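Local coordinates for UPF0201 protein MJ1564 (Methanocaldococcus jannaschii DSM 2661, PDB 2PZZ) that is of unknown function, belonging to an archaeal family that resembles RNA-binding proteins in structure but is unlikely to bind RNA, at residues A[66-71]-A[118-123]. Sequence-based numbering, arbitrary orientation.
Sequences AARMVL and KIIKDI
I120 fills the gap between R68 and L71, its CG2 lying 3.6 Å from R68 CD and 3.8 Å from L71 CB. The side chains of I120 and L71 slide past each other in opposite directions, and the longer branch brings I120 CD1 to 3.7 Å from L71 O, a carbonyl also hydrogen-bonded to T80. Deeper in, L71 CD1 meets I123 CG2 at 4.1 Å, the two side chains crossing at about a right angle; L58 and I108 close over I123, and F82 over L71. Side-chain contacts here are all apolar. Buried R68 bounds this part, and K121 alone forms the exposed edge. With CG anti to the backbone N (chi1 -179°) and a bend at chi2, R68 reaches across so that K121 CG lies over one guanidinium face, 3.5 Å from R68 NH2. A salt bridge to E72 and a hydrogen bond to A124 O fix the guanidinium, while K121 NZ stays 5.2 Å from R68 NH2. A leucine at R68 would probably leave E72 without its charged mate and strip the cover from K121 CG. Segments 66-71 and 118-123 run nearly antiparallel (163°), axes 9.8 Å apart at closest approach, an antiparallel helix pair beside the five-stranded antiparallel sheet of this alpha+beta fold.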
ATOM      1  N   ALA A  66     -13.830  18.175  -3.640  1.00 41.31           N
ATOM      2  CA  ALA A  66     -12.476  17.676  -3.469  1.00 41.54           C
ATOM      3  C   ALA A  66     -11.898  17.282  -4.826  1.00 40.99           C
ATOM      4  O   ALA A  66     -10.763  17.616  -5.146  1.00 42.10           O
ATOM      5  CB  ALA A  66     -12.472  16.476  -2.523  1.00 40.02           C
ATOM      6  N   ALA A  67     -12.690  16.568  -5.617  1.00 39.29           N
ATOM      7  CA  ALA A  67     -12.248  16.124  -6.930  1.00 39.52           C
ATOM      8  C   ALA A  67     -11.860  17.304  -7.818  1.00 39.08           C
ATOM      9  O   ALA A  67     -10.826  17.269  -8.476  1.00 40.15           O
ATOM     10  CB  ALA A  67     -13.339  15.292  -7.597  1.00 38.03           C
ATOM     11  N   ARG A  68     -12.679  18.350  -7.818  1.00 39.08           N
ATOM     12  CA  ARG A  68     -12.398  19.528  -8.633  1.00 40.60           C
ATOM     13  C   ARG A  68     -11.045  20.134  -8.282  1.00 41.76           C
ATOM     14  O   ARG A  68     -10.257  20.475  -9.158  1.00 41.37           O
ATOM     15  CB  ARG A  68     -13.499  20.571  -8.442  1.00 40.30           C
ATOM     16  CG  ARG A  68     -13.314  21.845  -9.268  1.00 40.85           C
ATOM     17  CD  ARG A  68     -13.060  21.566 -10.764  1.00 37.86           C
ATOM     18  NE  ARG A  68     -13.186  22.811 -11.508  1.00 36.75           N
ATOM     19  CZ  ARG A  68     -14.348  23.336 -11.874  1.00 38.38           C
ATOM     20  NH1 ARG A  68     -15.481  22.704 -11.588  1.00 36.44           N
ATOM     21  NH2 ARG A  68     -14.385  24.527 -12.454  1.00 40.44           N
HETATM   22  N   MSE A  69     -10.774  20.253  -6.986  1.00 44.96           N
HETATM   23  CA  MSE A  69      -9.519  20.821  -6.533  1.00 45.12           C
HETATM   24  C   MSE A  69      -8.349  19.941  -6.964  1.00 43.22           C
HETATM   25  O   MSE A  69      -7.339  20.441  -7.464  1.00 42.47           O
HETATM   26  CB  MSE A  69      -9.518  20.965  -5.009  1.00 52.40           C
HETATM   27  CG  MSE A  69      -8.299  21.703  -4.468  1.00 60.72           C
HETATM   28 SE   MSE A  69      -8.027  21.450  -2.564  1.00 76.04          SE
HETATM   29  CE  MSE A  69      -6.773  19.976  -2.699  1.00 67.08           C
ATOM     30  N   VAL A  70      -8.478  18.630  -6.771  1.00 39.69           N
ATOM     31  CA  VAL A  70      -7.401  17.717  -7.145  1.00 37.87           C
ATOM     32  C   VAL A  70      -7.129  17.702  -8.654  1.00 37.36           C
ATOM     33  O   VAL A  70      -5.978  17.678  -9.086  1.00 35.07           O
ATOM     34  CB  VAL A  70      -7.700  16.278  -6.669  1.00 38.15           C
ATOM     35  CG1 VAL A  70      -6.634  15.324  -7.185  1.00 35.68           C
ATOM     36  CG2 VAL A  70      -7.747  16.235  -5.126  1.00 38.63           C
ATOM     37  N   LEU A  71      -8.188  17.717  -9.454  1.00 37.45           N
ATOM     38  CA  LEU A  71      -8.030  17.710 -10.905  1.00 37.35           C
ATOM     39  C   LEU A  71      -7.374  18.997 -11.423  1.00 35.90           C
ATOM     40  O   LEU A  71      -6.535  18.949 -12.322  1.00 33.34           O
ATOM     41  CB  LEU A  71      -9.386  17.493 -11.585  1.00 39.70           C
ATOM     42  CG  LEU A  71     -10.063  16.171 -11.194  1.00 44.07           C
ATOM     43  CD1 LEU A  71     -11.363  15.971 -11.974  1.00 42.77           C
ATOM     44  CD2 LEU A  71      -9.101  15.024 -11.460  1.00 43.23           C
ATOM     45  N   LYS A 118     -12.765  21.783 -19.700  1.00 45.26           N
ATOM     46  CA  LYS A 118     -14.170  21.435 -19.860  1.00 43.58           C
ATOM     47  C   LYS A 118     -14.382  20.007 -19.395  1.00 41.85           C
ATOM     48  O   LYS A 118     -15.444  19.668 -18.873  1.00 39.61           O
ATOM     49  CB  LYS A 118     -14.617  21.583 -21.317  1.00 47.48           C
ATOM     50  CG  LYS A 118     -15.003  23.011 -21.692  1.00 52.31           C
ATOM     51  CD  LYS A 118     -15.607  23.083 -23.088  1.00 56.78           C
ATOM     52  CE  LYS A 118     -16.065  24.500 -23.417  1.00 59.33           C
ATOM     53  NZ  LYS A 118     -16.817  24.558 -24.704  1.00 63.40           N
ATOM     54  N   ILE A 119     -13.364  19.171 -19.591  1.00 40.42           N
ATOM     55  CA  ILE A 119     -13.421  17.774 -19.171  1.00 40.69           C
ATOM     56  C   ILE A 119     -13.575  17.767 -17.652  1.00 41.31           C
ATOM     57  O   ILE A 119     -14.408  17.041 -17.092  1.00 39.74           O
ATOM     58  CB  ILE A 119     -12.105  17.029 -19.520  1.00 43.15           C
ATOM     59  CG1 ILE A 119     -11.937  16.930 -21.040  1.00 43.84           C
ATOM     60  CG2 ILE A 119     -12.089  15.644 -18.869  1.00 40.55           C
ATOM     61  CD1 ILE A 119     -12.920  16.016 -21.691  1.00 42.37           C
ATOM     62  N   ILE A 120     -12.767  18.601 -16.998  1.00 39.64           N
ATOM     63  CA  ILE A 120     -12.773  18.693 -15.546  1.00 40.11           C
ATOM     64  C   ILE A 120     -14.069  19.244 -14.974  1.00 40.14           C
ATOM     65  O   ILE A 120     -14.552  18.751 -13.959  1.00 39.23           O
ATOM     66  CB  ILE A 120     -11.584  19.541 -15.047  1.00 38.55           C
ATOM     67  CG1 ILE A 120     -10.273  18.817 -15.370  1.00 38.08           C
ATOM     68  CG2 ILE A 120     -11.702  19.778 -13.545  1.00 37.03           C
ATOM     69  CD1 ILE A 120      -9.024  19.557 -14.923  1.00 39.25           C
ATOM     70  N   LYS A 121     -14.623  20.269 -15.613  1.00 39.97           N
ATOM     71  CA  LYS A 121     -15.879  20.854 -15.150  1.00 42.26           C
ATOM     72  C   LYS A 121     -16.991  19.825 -15.300  1.00 41.82           C
ATOM     73  O   LYS A 121     -17.911  19.751 -14.493  1.00 42.68           O
ATOM     74  CB  LYS A 121     -16.221  22.109 -15.969  1.00 41.93           C
ATOM     75  CG  LYS A 121     -15.396  23.337 -15.584  1.00 43.10           C
ATOM     76  CD  LYS A 121     -15.653  24.523 -16.518  1.00 39.96           C
ATOM     77  CE  LYS A 121     -14.857  25.757 -16.066  1.00 42.72           C
ATOM     78  NZ  LYS A 121     -14.790  26.862 -17.085  1.00 42.09           N
ATOM     79  N   ASP A 122     -16.879  19.028 -16.350  1.00 41.88           N
ATOM     80  CA  ASP A 122     -17.845  17.992 -16.658  1.00 42.72           C
ATOM     81  C   ASP A 122     -17.769  16.842 -15.650  1.00 42.23           C
ATOM     82  O   ASP A 122     -18.796  16.286 -15.249  1.00 40.76           O
ATOM     83  CB  ASP A 122     -17.573  17.480 -18.072  1.00 46.47           C
ATOM     84  CG  ASP A 122     -18.581  16.463 -18.529  1.00 50.30           C
ATOM     85  OD1 ASP A 122     -18.506  15.307 -18.073  1.00 53.08           O
ATOM     86  OD2 ASP A 122     -19.455  16.822 -19.345  1.00 55.92           O
ATOM     87  N   ILE A 123     -16.550  16.496 -15.240  1.00 39.62           N
ATOM     88  CA  ILE A 123     -16.344  15.412 -14.289  1.00 38.56           C
ATOM     89  C   ILE A 123     -16.677  15.826 -12.860  1.00 38.70           C
ATOM     90  O   ILE A 123     -17.434  15.138 -12.169  1.00 37.50           O
ATOM     91  CB  ILE A 123     -14.887  14.904 -14.333  1.00 38.71           C
ATOM     92  CG1 ILE A 123     -14.614  14.263 -15.698  1.00 39.74           C
ATOM     93  CG2 ILE A 123     -14.643  13.879 -13.217  1.00 36.15           C
ATOM     94  CD1 ILE A 123     -13.173  13.756 -15.878  1.00 36.01           C
TER